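Local structure of enoyl-[acyl-carrier-protein] reductase [FMN] (Thermotoga maritima, 5GVJ) at residues 4-8 and 164-168; 33-37 and 290-294; 83-87 and 104-108; 91-96 and 112-118; 174-180 and 297-301. The protein is an FMN-dependent FabK-type enzyme that probably reduces the double bond of enoyl-acyl carrier protein with NADH during fatty acid synthesis. The protein carries 1 engineered substitution. All coordinates share one frame; numbering follows the deposited sequence.

Contact 1: 4-8 and 164-168; sequences RTRVT and NIPVI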
# COMPACT_ATOMS: atom_id res chain seq x y z
N ARG A 4 9.54 -13.60 -17.23
CA ARG A 4 8.39 -13.94 -18.05
C ARG A 4 7.19 -14.14 -17.15
O ARG A 4 7.30 -14.76 -16.10
CB ARG A 4 8.68 -15.21 -18.86
CG ARG A 4 7.63 -15.54 -19.88
CD ARG A 4 8.01 -16.80 -20.66
NE ARG A 4 6.97 -17.16 -21.62
CZ ARG A 4 7.12 -18.03 -22.60
NH1 ARG A 4 8.29 -18.65 -22.76
NH2 ARG A 4 6.12 -18.28 -23.43
N THR A 5 6.04 -13.57 -17.52
CA THR A 5 4.82 -13.74 -16.74
C THR A 5 3.65 -13.97 -17.70
O THR A 5 3.78 -13.80 -18.91
CB THR A 5 4.50 -12.54 -15.85
OG1 THR A 5 3.91 -11.50 -16.63
CG2 THR A 5 5.77 -11.99 -15.16
N ARG A 6 2.49 -14.32 -17.14
CA ARG A 6 1.30 -14.40 -17.99
C ARG A 6 1.05 -13.09 -18.73
O ARG A 6 0.47 -13.10 -19.83
CB ARG A 6 0.07 -14.76 -17.17
CG ARG A 6 0.09 -16.17 -16.58
CD ARG A 6 -0.88 -16.27 -15.40
NE ARG A 6 -2.25 -16.38 -15.81
CZ ARG A 6 -3.31 -16.01 -15.09
NH1 ARG A 6 -3.19 -15.45 -13.88
NH2 ARG A 6 -4.50 -16.21 -15.60
N VAL A 7 1.48 -11.96 -18.17
CA VAL A 7 1.18 -10.68 -18.82
C VAL A 7 2.10 -10.47 -20.01
O VAL A 7 1.66 -10.01 -21.07
CB VAL A 7 1.27 -9.52 -17.81
CG1 VAL A 7 1.17 -8.18 -18.55
CG2 VAL A 7 0.15 -9.64 -16.78
N THR A 8 3.39 -10.80 -19.89
CA THR A 8 4.24 -10.66 -21.07
C THR A 8 3.80 -11.63 -22.18
O THR A 8 3.90 -11.30 -23.37
CB THR A 8 5.72 -10.87 -20.72
OG1 THR A 8 5.95 -12.21 -20.28
CG2 THR A 8 6.14 -9.91 -19.64
N ASN A 164 -9.27 -15.19 -11.92
CA ASN A 164 -8.26 -16.04 -12.52
C ASN A 164 -7.44 -15.35 -13.61
O ASN A 164 -6.35 -15.82 -13.94
CB ASN A 164 -8.90 -17.31 -13.10
CG ASN A 164 -9.18 -18.36 -12.04
OD1 ASN A 164 -8.33 -18.63 -11.19
ND2 ASN A 164 -10.37 -18.94 -12.07
N ILE A 165 -7.94 -14.25 -14.18
CA ILE A 165 -7.20 -13.51 -15.21
C ILE A 165 -6.03 -12.80 -14.53
O ILE A 165 -6.08 -12.58 -13.31
CB ILE A 165 -8.09 -12.51 -15.95
CG1 ILE A 165 -8.78 -11.55 -14.98
CG2 ILE A 165 -9.13 -13.24 -16.80
CD1 ILE A 165 -9.48 -10.39 -15.65
N PRO A 166 -4.98 -12.42 -15.26
CA PRO A 166 -3.84 -11.76 -14.61
C PRO A 166 -4.22 -10.39 -14.06
O PRO A 166 -5.06 -9.68 -14.62
CB PRO A 166 -2.82 -11.61 -15.75
CG PRO A 166 -3.18 -12.69 -16.71
CD PRO A 166 -4.69 -12.76 -16.66
N VAL A 167 -3.56 -10.03 -12.96
CA VAL A 167 -3.73 -8.74 -12.31
C VAL A 167 -2.46 -7.93 -12.50
O VAL A 167 -1.34 -8.45 -12.36
CB VAL A 167 -4.06 -8.91 -10.81
CG1 VAL A 167 -4.07 -7.56 -10.10
CG2 VAL A 167 -5.42 -9.61 -10.65
N ILE A 168 -2.62 -6.65 -12.83
CA ILE A 168 -1.51 -5.72 -12.97
C ILE A 168 -1.64 -4.70 -11.84
O ILE A 168 -2.71 -4.12 -11.64
CB ILE A 168 -1.51 -5.04 -14.35
CG1 ILE A 168 -1.49 -6.11 -15.44
CG2 ILE A 168 -0.33 -4.09 -14.49
CD1 ILE A 168 -1.64 -5.57 -16.86

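Contact 2: 33-37 and 290-294; sequences AVSEA and VKQII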
# COMPACT_ATOMS: atom_id res chain seq x y z
N ALA A 33 8.67 5.15 -26.71
CA ALA A 33 9.92 4.84 -26.03
C ALA A 33 9.77 3.65 -25.09
O ALA A 33 10.63 2.76 -25.05
CB ALA A 33 10.41 6.08 -25.26
N VAL A 34 8.67 3.61 -24.33
CA VAL A 34 8.44 2.48 -23.42
C VAL A 34 8.24 1.18 -24.20
O VAL A 34 8.81 0.14 -23.86
CB VAL A 34 7.25 2.79 -22.49
CG1 VAL A 34 6.97 1.59 -21.59
CG2 VAL A 34 7.56 4.00 -21.61
N SER A 35 7.44 1.22 -25.27
CA SER A 35 7.20 0.01 -26.06
C SER A 35 8.47 -0.48 -26.74
O SER A 35 8.75 -1.68 -26.75
CB SER A 35 6.10 0.27 -27.09
OG SER A 35 4.81 0.23 -26.49
N GLU A 36 9.25 0.42 -27.34
CA GLU A 36 10.48 -0.02 -28.00
C GLU A 36 11.46 -0.60 -27.00
O GLU A 36 12.18 -1.56 -27.31
CB GLU A 36 11.11 1.14 -28.78
CG GLU A 36 12.36 0.75 -29.60
CD GLU A 36 12.09 -0.37 -30.60
OE1 GLU A 36 10.95 -0.46 -31.11
OE2 GLU A 36 13.03 -1.16 -30.87
N ALA A 37 11.47 -0.08 -25.76
CA ALA A 37 12.29 -0.63 -24.69
C ALA A 37 11.77 -1.96 -24.14
O ALA A 37 12.39 -2.49 -23.21
CB ALA A 37 12.39 0.37 -23.54
N VAL A 290 14.29 6.07 -20.17
CA VAL A 290 13.37 4.93 -20.14
C VAL A 290 14.13 3.62 -20.13
O VAL A 290 13.81 2.71 -19.36
CB VAL A 290 12.38 5.03 -21.32
CG1 VAL A 290 11.74 3.66 -21.62
CG2 VAL A 290 11.31 6.07 -21.00
N LYS A 291 15.17 3.51 -20.96
CA LYS A 291 15.94 2.26 -21.01
C LYS A 291 16.57 1.94 -19.66
O LYS A 291 16.54 0.78 -19.22
CB LYS A 291 17.02 2.36 -22.09
CG LYS A 291 17.30 1.04 -22.80
CD LYS A 291 16.32 0.84 -23.97
CE LYS A 291 16.11 -0.65 -24.28
NZ LYS A 291 15.46 -1.39 -23.12
N GLN A 292 17.15 2.94 -19.00
CA GLN A 292 17.77 2.71 -17.70
C GLN A 292 16.72 2.34 -16.65
O GLN A 292 16.96 1.46 -15.82
CB GLN A 292 18.53 3.95 -17.26
CG GLN A 292 19.44 3.71 -16.06
CD GLN A 292 20.52 2.68 -16.37
OE1 GLN A 292 20.69 1.70 -15.64
NE2 GLN A 292 21.24 2.88 -17.47
N ILE A 293 15.58 3.04 -16.66
CA ILE A 293 14.50 2.71 -15.73
C ILE A 293 14.18 1.22 -15.78
O ILE A 293 14.11 0.54 -14.75
CB ILE A 293 13.25 3.55 -16.02
CG1 ILE A 293 13.51 5.03 -15.72
CG2 ILE A 293 12.02 3.01 -15.24
CD1 ILE A 293 12.37 5.97 -16.19
N ILE A 294 13.97 0.70 -16.99
CA ILE A 294 13.59 -0.71 -17.12
C ILE A 294 14.74 -1.62 -16.71
O ILE A 294 14.53 -2.66 -16.08
CB ILE A 294 13.10 -0.99 -18.55
CG1 ILE A 294 11.80 -0.21 -18.82
CG2 ILE A 294 12.89 -2.51 -18.78
CD1 ILE A 294 11.32 -0.25 -20.25

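Contact 3: 83-87 and 104-108; sequences VKVCI and YIREL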
# COMPACT_ATOMS: atom_id res chain seq x y z
N VAL A 83 -13.20 4.24 -28.82
CA VAL A 83 -13.17 2.78 -28.90
C VAL A 83 -13.20 2.34 -30.36
O VAL A 83 -12.46 1.43 -30.77
CB VAL A 83 -14.35 2.18 -28.11
CG1 VAL A 83 -14.50 0.70 -28.41
CG2 VAL A 83 -14.17 2.42 -26.60
N LYS A 84 -14.07 2.96 -31.17
CA LYS A 84 -14.15 2.63 -32.59
C LYS A 84 -12.83 2.91 -33.30
O LYS A 84 -12.39 2.11 -34.14
CB LYS A 84 -15.34 3.39 -33.20
CG LYS A 84 -15.21 4.05 -34.58
CD LYS A 84 -15.21 3.08 -35.75
CE LYS A 84 -14.85 3.81 -37.04
NZ LYS A 84 -13.56 4.56 -36.82
N VAL A 85 -12.15 4.01 -32.94
CA VAL A 85 -10.81 4.26 -33.49
C VAL A 85 -9.88 3.10 -33.16
O VAL A 85 -9.10 2.64 -34.01
CB VAL A 85 -10.24 5.59 -32.98
CG1 VAL A 85 -8.77 5.74 -33.43
CG2 VAL A 85 -11.07 6.77 -33.47
N CYS A 86 -9.91 2.62 -31.92
CA CYS A 86 -8.99 1.56 -31.52
C CYS A 86 -9.25 0.29 -32.30
O CYS A 86 -8.32 -0.46 -32.60
CB CYS A 86 -9.12 1.30 -30.01
SG CYS A 86 -8.36 2.63 -29.05
N ILE A 87 -10.51 0.01 -32.61
CA ILE A 87 -10.85 -1.16 -33.41
C ILE A 87 -10.32 -1.00 -34.84
O ILE A 87 -9.66 -1.90 -35.38
CB ILE A 87 -12.37 -1.39 -33.37
CG1 ILE A 87 -12.78 -1.89 -31.98
CG2 ILE A 87 -12.80 -2.33 -34.49
CD1 ILE A 87 -14.28 -1.88 -31.71
N TYR A 104 -18.12 -2.12 -23.80
CA TYR A 104 -17.20 -2.13 -24.93
C TYR A 104 -16.38 -3.41 -25.05
O TYR A 104 -15.75 -3.63 -26.09
CB TYR A 104 -16.21 -0.97 -24.83
CG TYR A 104 -16.81 0.40 -24.81
CD1 TYR A 104 -17.61 0.84 -25.86
CD2 TYR A 104 -16.55 1.27 -23.77
CE1 TYR A 104 -18.15 2.10 -25.85
CE2 TYR A 104 -17.08 2.53 -23.75
CZ TYR A 104 -17.88 2.95 -24.79
OH TYR A 104 -18.40 4.23 -24.77
N ILE A 105 -16.34 -4.23 -24.00
CA ILE A 105 -15.37 -5.32 -23.95
C ILE A 105 -15.55 -6.25 -25.14
O ILE A 105 -14.58 -6.61 -25.83
CB ILE A 105 -15.49 -6.08 -22.62
CG1 ILE A 105 -15.17 -5.16 -21.44
CG2 ILE A 105 -14.60 -7.31 -22.64
CD1 ILE A 105 -15.22 -5.87 -20.11
N ARG A 106 -16.80 -6.65 -25.41
CA ARG A 106 -17.05 -7.68 -26.42
C ARG A 106 -16.58 -7.24 -27.81
O ARG A 106 -15.92 -8.00 -28.52
CB ARG A 106 -18.53 -8.04 -26.45
CG ARG A 106 -18.89 -8.96 -27.58
CD ARG A 106 -20.39 -8.96 -27.82
NE ARG A 106 -20.70 -9.92 -28.86
CZ ARG A 106 -21.84 -10.61 -28.89
NH1 ARG A 106 -22.75 -10.43 -27.94
NH2 ARG A 106 -22.07 -11.48 -29.87
N GLU A 107 -16.94 -6.03 -28.23
CA GLU A 107 -16.57 -5.62 -29.59
C GLU A 107 -15.06 -5.47 -29.72
O GLU A 107 -14.49 -5.77 -30.78
CB GLU A 107 -17.29 -4.33 -29.98
CG GLU A 107 -16.88 -3.09 -29.21
CD GLU A 107 -17.81 -1.92 -29.50
OE1 GLU A 107 -17.91 -1.52 -30.68
OE2 GLU A 107 -18.46 -1.42 -28.54
N LEU A 108 -14.40 -5.02 -28.65
CA LEU A 108 -12.94 -4.96 -28.68
C LEU A 108 -12.35 -6.36 -28.78
O LEU A 108 -11.47 -6.61 -29.62
CB LEU A 108 -12.44 -4.23 -27.43
CG LEU A 108 -12.60 -2.71 -27.51
CD1 LEU A 108 -12.38 -2.05 -26.16
CD2 LEU A 108 -11.66 -2.11 -28.54

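Contact 4: 91-96 and 112-118; sequences VPVVTF and GTKVIPV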
# COMPACT_ATOMS: atom_id res chain seq x y z
N VAL A 91 -5.54 -1.39 -32.66
CA VAL A 91 -4.79 -1.16 -31.42
C VAL A 91 -4.68 -2.46 -30.63
O VAL A 91 -5.71 -3.11 -30.35
CB VAL A 91 -5.46 -0.06 -30.60
CG1 VAL A 91 -4.90 -0.02 -29.20
CG2 VAL A 91 -5.26 1.30 -31.29
N PRO A 92 -3.48 -2.92 -30.27
CA PRO A 92 -3.38 -4.26 -29.67
C PRO A 92 -3.95 -4.35 -28.27
O PRO A 92 -4.43 -5.43 -27.89
CB PRO A 92 -1.86 -4.53 -29.66
CG PRO A 92 -1.25 -3.48 -30.48
CD PRO A 92 -2.17 -2.30 -30.49
N VAL A 93 -3.92 -3.27 -27.49
CA VAL A 93 -4.27 -3.28 -26.07
C VAL A 93 -5.05 -2.01 -25.76
O VAL A 93 -4.63 -0.92 -26.13
CB VAL A 93 -3.03 -3.37 -25.16
CG1 VAL A 93 -3.46 -3.45 -23.69
CG2 VAL A 93 -2.15 -4.54 -25.56
N VAL A 94 -6.18 -2.15 -25.07
CA VAL A 94 -6.94 -0.99 -24.62
C VAL A 94 -7.16 -1.10 -23.11
O VAL A 94 -7.64 -2.13 -22.63
CB VAL A 94 -8.27 -0.83 -25.37
CG1 VAL A 94 -9.09 0.32 -24.78
CG2 VAL A 94 -7.99 -0.53 -26.85
N THR A 95 -6.77 -0.05 -22.38
CA THR A 95 -7.10 0.08 -20.97
C THR A 95 -8.22 1.10 -20.84
O THR A 95 -8.44 1.93 -21.72
CB THR A 95 -5.90 0.53 -20.12
OG1 THR A 95 -5.52 1.87 -20.44
CG2 THR A 95 -4.70 -0.39 -20.31
N PHE A 96 -8.95 1.00 -19.73
CA PHE A 96 -10.07 1.89 -19.45
C PHE A 96 -9.92 2.49 -18.07
O PHE A 96 -9.38 1.86 -17.15
CB PHE A 96 -11.42 1.16 -19.52
CG PHE A 96 -11.86 0.82 -20.90
CD1 PHE A 96 -12.51 1.75 -21.69
CD2 PHE A 96 -11.65 -0.45 -21.42
CE1 PHE A 96 -12.94 1.44 -22.97
CE2 PHE A 96 -12.06 -0.78 -22.69
CZ PHE A 96 -12.71 0.17 -23.47
N GLY A 112 -9.90 -8.77 -31.68
CA GLY A 112 -8.54 -9.15 -31.35
C GLY A 112 -7.80 -8.24 -30.39
O GLY A 112 -6.60 -8.44 -30.17
N THR A 113 -8.46 -7.23 -29.84
CA THR A 113 -7.83 -6.33 -28.89
C THR A 113 -7.84 -6.96 -27.50
O THR A 113 -8.81 -7.60 -27.10
CB THR A 113 -8.57 -5.00 -28.89
OG1 THR A 113 -8.39 -4.36 -30.16
CG2 THR A 113 -8.06 -4.08 -27.79
N LYS A 114 -6.73 -6.82 -26.76
CA LYS A 114 -6.70 -7.22 -25.35
C LYS A 114 -7.24 -6.07 -24.51
O LYS A 114 -6.81 -4.92 -24.67
CB LYS A 114 -5.28 -7.58 -24.90
CG LYS A 114 -4.60 -8.65 -25.75
CD LYS A 114 -5.36 -9.97 -25.69
CE LYS A 114 -4.52 -11.11 -26.27
NZ LYS A 114 -3.97 -10.76 -27.61
N VAL A 115 -8.19 -6.38 -23.62
CA VAL A 115 -8.92 -5.36 -22.88
C VAL A 115 -8.54 -5.47 -21.41
O VAL A 115 -8.67 -6.54 -20.80
CB VAL A 115 -10.43 -5.51 -23.08
CG1 VAL A 115 -11.18 -4.44 -22.31
CG2 VAL A 115 -10.77 -5.44 -24.58
N ILE A 116 -8.06 -4.36 -20.83
CA ILE A 116 -7.57 -4.36 -19.45
C ILE A 116 -8.18 -3.19 -18.70
O ILE A 116 -7.58 -2.10 -18.67
CB ILE A 116 -6.03 -4.30 -19.41
CG1 ILE A 116 -5.42 -5.42 -20.25
CG2 ILE A 116 -5.53 -4.46 -17.95
CD1 ILE A 116 -3.90 -5.42 -20.29
N PRO A 117 -9.34 -3.35 -18.07
CA PRO A 117 -9.92 -2.26 -17.28
C PRO A 117 -9.08 -1.97 -16.04
O PRO A 117 -8.46 -2.87 -15.47
CB PRO A 117 -11.31 -2.80 -16.87
CG PRO A 117 -11.57 -3.97 -17.77
CD PRO A 117 -10.20 -4.54 -18.07
N VAL A 118 -9.07 -0.70 -15.63
CA VAL A 118 -8.48 -0.31 -14.35
C VAL A 118 -9.59 -0.34 -13.31
O VAL A 118 -10.69 0.18 -13.54
CB VAL A 118 -7.84 1.09 -14.44
CG1 VAL A 118 -7.19 1.49 -13.12
CG2 VAL A 118 -6.79 1.15 -15.57
O HOH W 1 -4.14 -7.69 -29.29

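Contact 5: 174-180 and 297-301; sequences ADGRGMA and ILKEF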
# COMPACT_ATOMS: atom_id res chain seq x y z
N ALA A 174 7.64 2.22 -8.18
CA ALA A 174 8.60 2.98 -8.96
C ALA A 174 9.97 2.30 -9.04
O ALA A 174 10.91 2.93 -9.54
CB ALA A 174 8.77 4.39 -8.39
N ASP A 175 10.11 1.06 -8.58
CA ASP A 175 11.42 0.42 -8.57
C ASP A 175 11.24 -1.10 -8.52
O ASP A 175 10.12 -1.62 -8.44
CB ASP A 175 12.28 0.93 -7.40
CG ASP A 175 11.59 0.79 -6.06
OD1 ASP A 175 10.75 -0.13 -5.90
OD2 ASP A 175 11.89 1.60 -5.16
N GLY A 176 12.38 -1.81 -8.55
CA GLY A 176 12.35 -3.26 -8.61
C GLY A 176 11.84 -3.90 -7.33
O GLY A 176 11.19 -4.95 -7.37
N ARG A 177 12.13 -3.28 -6.18
CA ARG A 177 11.52 -3.71 -4.92
C ARG A 177 10.01 -3.74 -5.03
O ARG A 177 9.36 -4.71 -4.63
CB ARG A 177 11.92 -2.77 -3.79
CG ARG A 177 13.15 -3.16 -3.06
CD ARG A 177 13.25 -2.33 -1.81
NE ARG A 177 14.65 -2.15 -1.42
CZ ARG A 177 15.03 -1.68 -0.24
NH1 ARG A 177 14.12 -1.36 0.68
NH2 ARG A 177 16.32 -1.55 0.02
N GLY A 178 9.43 -2.66 -5.54
CA GLY A 178 7.98 -2.60 -5.67
C GLY A 178 7.45 -3.64 -6.63
O GLY A 178 6.36 -4.19 -6.43
N MET A 179 8.20 -3.93 -7.70
CA MET A 179 7.79 -4.98 -8.62
C MET A 179 7.72 -6.32 -7.90
O MET A 179 6.76 -7.08 -8.06
CB MET A 179 8.73 -5.05 -9.82
CG MET A 179 8.35 -6.12 -10.82
SD MET A 179 9.32 -6.06 -12.36
CE MET A 179 9.45 -7.80 -12.72
N ALA A 180 8.74 -6.62 -7.09
CA ALA A 180 8.74 -7.89 -6.37
C ALA A 180 7.62 -7.92 -5.34
O ALA A 180 6.91 -8.93 -5.22
CB ALA A 180 10.10 -8.12 -5.70
N ILE A 297 14.90 -1.59 -12.83
CA ILE A 297 13.78 -2.35 -12.27
C ILE A 297 14.11 -3.84 -12.26
O ILE A 297 13.96 -4.53 -11.25
CB ILE A 297 12.48 -2.11 -13.06
CG1 ILE A 297 11.99 -0.66 -13.02
CG2 ILE A 297 11.38 -3.07 -12.59
CD1 ILE A 297 12.30 0.04 -11.78
N LEU A 298 14.51 -4.35 -13.42
CA LEU A 298 14.74 -5.78 -13.57
C LEU A 298 15.87 -6.26 -12.68
O LEU A 298 15.79 -7.33 -12.07
CB LEU A 298 15.03 -6.10 -15.04
CG LEU A 298 13.85 -6.38 -15.98
CD1 LEU A 298 12.60 -5.61 -15.62
CD2 LEU A 298 14.22 -6.11 -17.44
N LYS A 299 16.94 -5.47 -12.58
CA LYS A 299 18.07 -5.85 -11.75
C LYS A 299 17.67 -5.92 -10.29
O LYS A 299 17.97 -6.89 -9.59
CB LYS A 299 19.22 -4.86 -11.95
CG LYS A 299 20.48 -5.19 -11.17
CD LYS A 299 21.64 -4.29 -11.62
CE LYS A 299 22.92 -4.56 -10.84
NZ LYS A 299 22.76 -4.21 -9.39
N GLU A 300 16.97 -4.89 -9.81
CA GLU A 300 16.58 -4.84 -8.42
C GLU A 300 15.51 -5.88 -8.11
O GLU A 300 15.50 -6.44 -7.01
CB GLU A 300 16.10 -3.44 -8.07
CG GLU A 300 15.71 -3.26 -6.60
CD GLU A 300 15.43 -1.81 -6.24
OE1 GLU A 300 16.39 -1.06 -5.98
OE2 GLU A 300 14.24 -1.41 -6.24
N PHE A 301 14.61 -6.15 -9.06
CA PHE A 301 13.62 -7.21 -8.87
C PHE A 301 14.31 -8.53 -8.58
O PHE A 301 13.99 -9.22 -7.61
CB PHE A 301 12.72 -7.32 -10.10
CG PHE A 301 11.85 -8.54 -10.11
CD1 PHE A 301 10.61 -8.53 -9.50
CD2 PHE A 301 12.28 -9.71 -10.72
CE1 PHE A 301 9.80 -9.67 -9.51
CE2 PHE A 301 11.48 -10.84 -10.73
CZ PHE A 301 10.24 -10.82 -10.11

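Contact 1: 4-8 and 164-168
The guanidinium of R6 lies flat against the ring of P166, whose CG sits 3.7 Å above the guanidinium plane, over its centre. At the edge of the same group stands the backbone carbonyl of N164. R6 NH2 points at N164 O, which lies near the guanidinium plane (9° out of it), and the donor lies in the carbonyl plane. The modelled separation, 2.5 Å between R6 NH2 and N164 O, is short for such a bond, so its exact length is doubtful. R6 NH1 adds a weak bond to the same oxygen and has a second partner in the carboxylate of E188. The arginine chain runs extended to CD and then turns at chi3 (77°), which brings the plane over the proline; the two side chains cross at about a right angle.

Deeper in the contact, V7 continues the apolar surface. Its CG2, set beside the backbone N, meets P166 CB at 3.7 Å and I168 CG1 at 4.1 Å. T5 starts the helix as its N-cap: T5 OG1 accepts from V7 N at 2.9 Å and more weakly from T8 N, and it is also bonded to E188 O.

The short helix 6-11 thereby rests on the N-terminal end of strand 167-170, consistent with a segment closing the N-terminal end of a TIM barrel. V7 and I168 both reach A189 of strand 189-191, the strand on one flank, while I168 also touches I137 of strand 136-139 on the other. T5 packs against Y311 of the second subunit.

Contact 2: 33-37 and 290-294
A37, just past the end of helix 28-36, presses its CB into a nest made by three side chains of helix 290-309. V290 CG1 lies 3.9 Å from A37 CB, I294 CD1 comes to 3.5 Å from it, and K291 closes over the outer side. V290 and I294 stand one turn apart, so the methyl of A37 is received between successive side chains of one helix face.

V290 reaches furthest along the other helix. Its CG1, opposite the backbone N (chi1 160°), touches A37 and V34 CG2, the latter at 4.2 Å, and also rests 3.7 Å from A33 O. The V34 and V290 side chains cross at about a right angle. A33 O, which accepts A37 N inside its own helix, is met by this methyl in van der Waals contact.

In the TIM-barrel fold these are two of the helices that surround the sheet: the one after the first strand, and the long C-terminal one that comes round to lie beside it. F196 of helix 193-197 touches both V34 and I294.

K291 supplies the polar part at the exposed margin. Its chain bends at chi2 (85°) and again at chi4, which carries CE and NZ back over A37. K291 NZ donates to A37 O at 3.3 Å, a long bond that arrives well off the carbonyl axis (C=O...donor angle 110°). The aliphatic CD and CE lie against A37 CA and CB. At the start of helix 290-309, V290 N is hydrogen-bonded to the carboxylate of E201, whose side chain also touches A33.

Contact 3: 83-87 and 104-108
V83 and I87, one turn apart on helix 79-88, face Y104 and L108 of helix 102-110 in a nearly parallel pair, as expected of neighbouring helices on the outside of a TIM barrel. The axes of the two short segments pass 10.7 Å apart at a crossing angle of -17°, and no hydrogen bond spans them.

The tight side lies toward the sheet. V83 uses both branches: CG1 touches the end of L108 at 4.0 Å from its CD2, while CG2 sits over the face of the Y104 ring. L108 CD2 also meets I87 CG1 at 3.6 Å, so this one methyl is wedged between two residues of the other helix. Beneath, F96 of strand 93-97 backs both V83 and L108, and I72 of strand 68-73 also touches V83.

Outward the contact thins. There partly exposed I87 meets partly exposed E107, whose CG occupies the position between backbone N and carbonyl carbon (chi1 67°). I87 CD1 lies 3.8 Å from E107 OE1, the two side chains crossing at about a right angle, an apolar methyl beside a carboxylate. Back on the tight side, V83 CG2 stands 3.7 Å from the Y104 ring centroid, only 9° off the ring normal, as a CH-pi contact.

Contact 4: 91-96 and 112-118
A side chain extends the pairing beyond the strands: T113 OG1 donates to V91 O at 3.0 Å, nearly along the C=O axis, with the hydroxyl set beside its own backbone N (chi1 -66°). Next to it a water bridges P92 O and G112 O, donating to each at 2.7 Å. P92 O also accepts K114 N, so two donors grip this carbonyl.

From there parallel pairing proceeds, with V94 in the middle. V94 N donates to K114 O and V94 O accepts I116 N, both at 2.9 Å. Following the parallel pattern of alternate residues, V118 N then donates to F96 O at 3.0 Å.

On one face of the sheet V93 CG1 meets I116 CD1. On the other, V94 CG2 packs on T113 CG2 at 3.7 Å, and the F96 ring takes V115 CG1 at its edge, 3.8 Å from CE2, while V94 CG1 lies over one ring face. G112, with positive phi, is the C-prime residue of the Schellman motif that ends helix 102-110.

The strands belong to the beta-alpha-beta unit of strand 93-97, helix 102-110 and strand 114-119. L108 of that helix covers F96 and V115, while strands 68-73 and 136-139 flank the pair.

Contact 5: 174-180 and 297-301
A174 O and D175 CA both meet I297 CD1, the latter at 3.4 Å, where the loop enters helix 176-185. D175 caps this helix: OD1 accepts G178 N, while OD2 is held by N157 and R161 of the second subunit. G176 CA lies 3.3 Å from I297 O; no side chain would fit there, because I297 O, E300 CB and F301 N occupy its place. R177 donates its backbone N-H to E300 OE2 at 2.8 Å, nearly straight (167°), on the anti lone pair. The extended glutamate brings its carboxylate to the helix start, with E300 OE2 3.7 Å from D175 OD1. R161 of the second subunit, salt-bridged to both acids, probably offsets their repulsion. R177 NH1 is hydrogen-bonded to L185 O of that subunit. M179, bent at chi3 (144°), lays CE over the F301 ring, 3.6 Å from the centroid, as a CH-pi contact; SD is oblique to the ring, a Met-aromatic contact, and touches I297 CG2 at 3.6 Å. A180 N lies at the ring edge, with A180 CB 3.9 Å from F301 CD1. Glycine thus lets the axes approach to 7.6 Å, crossing at -59°, between two outer TIM-barrel helices at the dimer interface.

In the fold
Contacts 3 and 4 form one continuous layer, helices over strands, with centres 9 Å apart. C86 O to V91 N (2.9 Å) and L108 O to T113 N (3.1 Å) are probable hydrogen bonds at the helix ends, and L108 CD1 packs on F96 CZ. Contact 4 reaches contact 1 inside the barrel, where I116 CD1 lies 4.1 Å from I168 CD1. Contacts 2 and 5 share helix 290-309, centres 14 Å apart; contact 5 is on the opposite side of the chain's centre from contact 3. No FMN is bound here, but three contacts adjoin its site: by side chains, I168 is about 4 Å from Q191, V118 from E139, and A174 from S280.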